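Local coordinates for NAD dependent epimerase/dehydratase family (uncultured archaeon MedDCM-OCT-S05-C57, PDB 5Y1F), which probably oxidises L-threonine at its 3-position as an NAD-dependent dehydrogenase of the epimerase/dehydratase family, working as a monomer with bound NAD, at residues A208-T222 with V273-Q285. Residues are numbered along the deposited sequence; the frame is centred on the assembly and turned at random.
Sequences AVESGKYECFVNRNT and VDFNCLYKPDYRQ
With chi1 at 61°, Phe-217 holds its CG between its backbone N and carbonyl carbon, and the Arg-284 chain, bent at chi3 (-75°), lays its guanidinium flat over one face of that ring. CZ of Arg-284 sits 3.5 Å from the Phe-217 ring centroid, a stacked cation-pi pair with planes only 4° apart. Asp-282 fixes the guanidinium's rotation: Arg-284 NE and NH1 grip one carboxylate oxygen each, side-on, with NH1 2.7 Å from Asp-282 OD1. OD2 of Asp-282 also takes Arg-284 N, a capping bond at the turn that leads into helix 284-288, while Asp-282 N donates to Phe-217 O at 3.0 Å. At the C-terminal end of strand 276-279, Arg-220 CB makes a CH-pi contact over the centre of the Tyr-279 ring, 3.6 Å from its centroid; the Arg-220 guanidinium packs a face on Tyr-279 CE2 and forms a salt bridge with Glu-263 through NH1, and Tyr-279 OH bonds Glu-266. Ala-208 CB makes a CH-pi contact over one face of Phe-275, which also packs on helix 262-270. Between Phe-275 and Phe-217, strands 213-216 and 276-279 run parallel, their backbone ladder reaching from Asn-276 N-Gly-212 O (2.8 Å) to Lys-280 N-Cys-216 O (2.8 Å). This small two-stranded parallel sheet, separate from the larger mixed sheet of the nucleotide-binding domain, is consistent with the substrate-binding C-terminal lobe of extended short-chain dehydrogenases.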
loop_
_atom_site.group_PDB
_atom_site.type_symbol
_atom_site.label_atom_id
_atom_site.label_comp_id
_atom_site.label_asym_id
_atom_site.label_seq_id
_atom_site.Cartn_x
_atom_site.Cartn_y
_atom_site.Cartn_z
ATOM N N ALA A 208 0.859 9.894 -20.533
ATOM C CA ALA A 208 0.934 9.334 -21.861
ATOM C C ALA A 208 -0.398 9.386 -22.565
ATOM O O ALA A 208 -0.472 9.856 -23.710
ATOM C CB ALA A 208 1.472 7.934 -21.854
ATOM N N VAL A 209 -1.431 8.944 -21.898
ATOM C CA VAL A 209 -2.744 8.854 -22.533
ATOM C C VAL A 209 -3.357 10.236 -22.634
ATOM O O VAL A 209 -3.927 10.573 -23.699
ATOM C CB VAL A 209 -3.660 7.898 -21.754
ATOM C CG1 VAL A 209 -5.103 8.024 -22.219
ATOM C CG2 VAL A 209 -3.179 6.478 -21.844
ATOM N N GLU A 210 -3.225 11.074 -21.610
ATOM C CA GLU A 210 -3.874 12.396 -21.615
ATOM C C GLU A 210 -3.252 13.365 -22.621
ATOM O O GLU A 210 -3.976 14.178 -23.218
ATOM C CB GLU A 210 -3.824 13.032 -20.240
ATOM C CG GLU A 210 -4.971 12.679 -19.324
ATOM C CD GLU A 210 -4.891 13.397 -17.988
ATOM O OE1 GLU A 210 -4.834 14.653 -18.006
ATOM O OE2 GLU A 210 -4.898 12.722 -16.931
ATOM N N SER A 211 -1.929 13.444 -22.648
ATOM C CA SER A 211 -1.265 14.526 -23.365
ATOM C C SER A 211 -0.210 14.082 -24.340
ATOM O O SER A 211 0.324 14.912 -25.074
ATOM C CB SER A 211 -0.648 15.492 -22.386
ATOM O OG SER A 211 0.483 14.896 -21.767
ATOM N N GLY A 212 0.192 12.820 -24.298
ATOM C CA GLY A 212 1.233 12.354 -25.158
ATOM C C GLY A 212 2.617 12.809 -24.704
ATOM O O GLY A 212 3.564 12.774 -25.484
ATOM N N LYS A 213 2.749 13.201 -23.451
ATOM C CA LYS A 213 4.064 13.612 -22.926
ATOM C C LYS A 213 4.090 13.363 -21.443
ATOM O O LYS A 213 3.115 13.606 -20.760
ATOM C CB LYS A 213 4.285 15.110 -23.149
ATOM C CG LYS A 213 4.465 15.515 -24.601
ATOM C CD LYS A 213 5.127 16.883 -24.696
ATOM C CE LYS A 213 5.254 17.357 -26.138
ATOM N NZ LYS A 213 5.897 16.352 -27.037
ATOM N N TYR A 214 5.274 13.120 -20.906
ATOM C CA TYR A 214 5.453 12.957 -19.477
ATOM C C TYR A 214 6.840 13.449 -19.106
ATOM O O TYR A 214 7.796 13.171 -19.828
ATOM C CB TYR A 214 5.314 11.497 -19.060
ATOM C CG TYR A 214 5.460 11.280 -17.580
ATOM C CD1 TYR A 214 6.374 10.319 -17.070
ATOM C CD2 TYR A 214 4.732 12.026 -16.661
ATOM C CE1 TYR A 214 6.533 10.156 -15.724
ATOM C CE2 TYR A 214 4.936 11.864 -15.297
ATOM C CZ TYR A 214 5.852 10.938 -14.869
ATOM O OH TYR A 214 6.106 10.781 -13.498
ATOM N N GLU A 215 6.930 14.140 -17.978
ATOM C CA GLU A 215 8.210 14.487 -17.355
ATOM C C GLU A 215 8.364 13.635 -16.096
ATOM O O GLU A 215 7.646 13.823 -15.127
ATOM C CB GLU A 215 8.244 15.969 -16.968
ATOM C CG GLU A 215 8.174 16.935 -18.130
ATOM C CD GLU A 215 9.115 18.126 -17.945
ATOM O OE1 GLU A 215 9.841 18.449 -18.910
ATOM O OE2 GLU A 215 9.225 18.637 -16.800
ATOM N N CYS A 216 9.237 12.655 -16.204
ATOM C CA CYS A 216 9.452 11.655 -15.175
ATOM C C CYS A 216 10.355 12.240 -14.103
ATOM O O CYS A 216 11.420 12.818 -14.441
ATOM C CB CYS A 216 10.035 10.410 -15.809
ATOM S SG CYS A 216 10.151 9.031 -14.676
ATOM N N PHE A 217 10.021 12.087 -12.839
ATOM C CA PHE A 217 10.783 12.660 -11.708
ATOM C C PHE A 217 11.861 11.732 -11.148
ATOM O O PHE A 217 12.464 12.076 -10.138
ATOM C CB PHE A 217 9.817 13.156 -10.604
ATOM C CG PHE A 217 8.954 12.076 -10.013
ATOM C CD1 PHE A 217 9.462 11.231 -9.086
ATOM C CD2 PHE A 217 7.611 11.958 -10.354
ATOM C CE1 PHE A 217 8.671 10.269 -8.457
ATOM C CE2 PHE A 217 6.809 11.055 -9.688
ATOM C CZ PHE A 217 7.339 10.168 -8.784
ATOM N N VAL A 218 12.091 10.600 -11.788
ATOM C CA VAL A 218 13.236 9.758 -11.514
ATOM C C VAL A 218 13.971 9.559 -12.843
ATOM O O VAL A 218 13.407 9.723 -13.929
ATOM C CB VAL A 218 12.845 8.412 -10.865
ATOM C CG1 VAL A 218 12.190 8.604 -9.513
ATOM C CG2 VAL A 218 11.987 7.550 -11.765
ATOM N N ASN A 219 15.248 9.148 -12.762
ATOM C CA ASN A 219 16.032 8.903 -13.956
ATOM C C ASN A 219 15.570 7.621 -14.659
ATOM O O ASN A 219 14.859 6.787 -14.063
ATOM C CB ASN A 219 17.556 8.968 -13.665
ATOM C CG ASN A 219 18.067 7.807 -12.849
ATOM O OD1 ASN A 219 18.869 8.029 -11.880
ATOM N ND2 ASN A 219 17.780 6.643 -13.259
ATOM N N ARG A 220 15.968 7.452 -15.900
ATOM C CA ARG A 220 15.389 6.441 -16.757
ATOM C C ARG A 220 15.717 5.008 -16.321
ATOM O O ARG A 220 15.079 4.069 -16.727
ATOM C CB ARG A 220 15.778 6.625 -18.229
ATOM C CG ARG A 220 17.257 6.483 -18.538
ATOM C CD ARG A 220 17.560 6.461 -20.017
ATOM N NE ARG A 220 17.092 7.634 -20.698
ATOM C CZ ARG A 220 16.157 7.669 -21.652
ATOM N NH1 ARG A 220 15.641 6.539 -22.164
ATOM N NH2 ARG A 220 15.810 8.827 -22.130
ATOM N N ASN A 221 16.791 4.829 -15.573
ATOM C CA ASN A 221 17.151 3.498 -15.127
ATOM C C ASN A 221 16.563 3.120 -13.773
ATOM O O ASN A 221 16.743 1.953 -13.373
ATOM C CB ASN A 221 18.663 3.334 -15.091
ATOM C CG ASN A 221 19.307 4.266 -14.124
ATOM O OD1 ASN A 221 19.513 5.439 -14.431
ATOM N ND2 ASN A 221 19.559 3.784 -12.914
ATOM N N THR A 222 15.820 4.027 -13.124
ATOM C CA THR A 222 15.286 3.756 -11.775
ATOM C C THR A 222 14.425 2.515 -11.846
ATOM O O THR A 222 13.560 2.406 -12.714
ATOM C CB THR A 222 14.470 4.948 -11.300
ATOM O OG1 THR A 222 15.297 6.118 -11.317
ATOM C CG2 THR A 222 13.939 4.710 -9.886
ATOM N N VAL A 273 0.655 3.609 -27.188
ATOM C CA VAL A 273 0.321 5.016 -27.244
ATOM C C VAL A 273 1.568 5.813 -27.604
ATOM O O VAL A 273 2.671 5.483 -27.172
ATOM C CB VAL A 273 -0.257 5.483 -25.891
ATOM C CG1 VAL A 273 -0.202 6.994 -25.739
ATOM C CG2 VAL A 273 -1.703 5.010 -25.773
ATOM N N ASP A 274 1.412 6.792 -28.483
ATOM C CA ASP A 274 2.524 7.648 -28.844
ATOM C C ASP A 274 2.768 8.627 -27.714
ATOM O O ASP A 274 1.871 9.363 -27.363
ATOM C CB ASP A 274 2.167 8.452 -30.099
ATOM C CG ASP A 274 3.340 9.219 -30.646
ATOM O OD1 ASP A 274 4.388 8.591 -30.904
ATOM O OD2 ASP A 274 3.224 10.452 -30.811
ATOM N N PHE A 275 3.988 8.713 -27.186
ATOM C CA PHE A 275 4.253 9.824 -26.214
ATOM C C PHE A 275 5.724 10.165 -26.019
ATOM O O PHE A 275 6.551 9.367 -26.324
ATOM C CB PHE A 275 3.524 9.648 -24.820
ATOM C CG PHE A 275 4.290 8.811 -23.792
ATOM C CD1 PHE A 275 4.710 9.338 -22.602
ATOM C CD2 PHE A 275 4.539 7.496 -24.048
ATOM C CE1 PHE A 275 5.382 8.519 -21.651
ATOM C CE2 PHE A 275 5.233 6.696 -23.151
ATOM C CZ PHE A 275 5.652 7.201 -21.943
ATOM N N ASN A 276 5.966 11.420 -25.644
ATOM C CA ASN A 276 7.306 11.947 -25.404
ATOM C C ASN A 276 7.608 11.852 -23.894
ATOM O O ASN A 276 6.937 12.478 -23.084
ATOM C CB ASN A 276 7.340 13.418 -25.854
ATOM C CG ASN A 276 8.726 14.030 -25.795
ATOM O OD1 ASN A 276 9.694 13.427 -26.243
ATOM N ND2 ASN A 276 8.817 15.255 -25.275
ATOM N N CYS A 277 8.617 11.065 -23.524
ATOM C CA CYS A 277 8.999 10.953 -22.112
ATOM C C CYS A 277 10.330 11.642 -21.871
ATOM O O CYS A 277 11.309 11.265 -22.500
ATOM C CB CYS A 277 9.102 9.500 -21.722
ATOM S SG CYS A 277 9.057 9.227 -19.961
ATOM N N LEU A 278 10.366 12.606 -20.980
ATOM C CA LEU A 278 11.604 13.315 -20.612
ATOM C C LEU A 278 11.886 12.972 -19.167
ATOM O O LEU A 278 10.956 12.836 -18.352
ATOM C CB LEU A 278 11.415 14.824 -20.720
ATOM C CG LEU A 278 11.223 15.319 -22.162
ATOM C CD1 LEU A 278 11.080 16.841 -22.117
ATOM C CD2 LEU A 278 12.378 14.884 -23.069
ATOM N N TYR A 279 13.160 12.914 -18.803
ATOM C CA TYR A 279 13.561 12.501 -17.465
ATOM C C TYR A 279 14.210 13.689 -16.750
ATOM O O TYR A 279 15.270 14.196 -17.217
ATOM C CB TYR A 279 14.512 11.318 -17.582
ATOM C CG TYR A 279 13.838 10.073 -18.124
ATOM C CD1 TYR A 279 13.162 9.213 -17.266
ATOM C CD2 TYR A 279 13.721 9.821 -19.485
ATOM C CE1 TYR A 279 12.437 8.140 -17.747
ATOM C CE2 TYR A 279 13.095 8.691 -19.972
ATOM C CZ TYR A 279 12.397 7.892 -19.089
ATOM O OH TYR A 279 11.709 6.774 -19.521
ATOM N N LYS A 280 13.594 14.131 -15.679
ATOM C CA LYS A 280 14.015 15.287 -14.881
ATOM C C LYS A 280 13.919 14.932 -13.404
ATOM O O LYS A 280 12.910 15.190 -12.730
ATOM C CB LYS A 280 13.121 16.491 -15.185
ATOM C CG LYS A 280 13.300 16.984 -16.611
ATOM C CD LYS A 280 13.853 18.404 -16.600
ATOM C CE LYS A 280 12.776 19.425 -16.284
ATOM N NZ LYS A 280 12.950 20.660 -17.101
ATOM N N PRO A 281 14.931 14.294 -12.862
ATOM C CA PRO A 281 14.842 13.782 -11.489
ATOM C C PRO A 281 14.690 14.874 -10.468
ATOM O O PRO A 281 15.210 15.997 -10.637
ATOM C CB PRO A 281 16.134 13.019 -11.299
ATOM C CG PRO A 281 16.531 12.648 -12.702
ATOM C CD PRO A 281 16.159 13.832 -13.523
ATOM N N ASP A 282 14.016 14.545 -9.373
ATOM C CA ASP A 282 13.920 15.449 -8.214
ATOM C C ASP A 282 14.259 14.703 -6.918
ATOM O O ASP A 282 14.845 13.640 -6.957
ATOM C CB ASP A 282 12.607 16.233 -8.191
ATOM C CG ASP A 282 11.373 15.414 -7.870
ATOM O OD1 ASP A 282 10.283 15.981 -8.066
ATOM O OD2 ASP A 282 11.435 14.271 -7.360
ATOM N N TYR A 283 13.898 15.288 -5.774
ATOM C CA TYR A 283 14.241 14.733 -4.486
ATOM C C TYR A 283 13.765 13.276 -4.330
ATOM O O TYR A 283 14.327 12.510 -3.540
ATOM C CB TYR A 283 13.682 15.578 -3.331
ATOM C CG TYR A 283 12.167 15.490 -3.152
ATOM C CD1 TYR A 283 11.624 14.710 -2.134
ATOM C CD2 TYR A 283 11.304 16.139 -3.991
ATOM C CE1 TYR A 283 10.258 14.616 -1.952
ATOM C CE2 TYR A 283 9.925 15.984 -3.866
ATOM C CZ TYR A 283 9.416 15.208 -2.834
ATOM O OH TYR A 283 8.017 15.082 -2.691
ATOM N N ARG A 284 12.742 12.877 -5.052
ATOM C CA ARG A 284 12.247 11.520 -4.931
ATOM C C ARG A 284 13.251 10.488 -5.409
ATOM O O ARG A 284 13.199 9.339 -4.976
ATOM C CB ARG A 284 10.894 11.383 -5.576
ATOM C CG ARG A 284 9.824 12.161 -4.796
ATOM C CD ARG A 284 8.499 12.357 -5.491
ATOM N NE ARG A 284 8.617 13.367 -6.523
ATOM C CZ ARG A 284 7.609 13.782 -7.267
ATOM N NH1 ARG A 284 7.849 14.711 -8.165
ATOM N NH2 ARG A 284 6.407 13.308 -7.087
ATOM N N GLN A 285 14.149 10.903 -6.305
ATOM C CA GLN A 285 15.255 10.018 -6.706
ATOM C C GLN A 285 16.068 9.548 -5.543
ATOM O O GLN A 285 16.521 8.399 -5.491
ATOM C CB GLN A 285 16.195 10.738 -7.662
ATOM C CG GLN A 285 17.261 9.836 -8.284
ATOM C CD GLN A 285 16.680 8.902 -9.263
ATOM O OE1 GLN A 285 16.683 7.672 -9.140
ATOM N NE2 GLN A 285 16.091 9.483 -10.232
HETATM O O HOH W 1 14.040 10.811 -23.321
#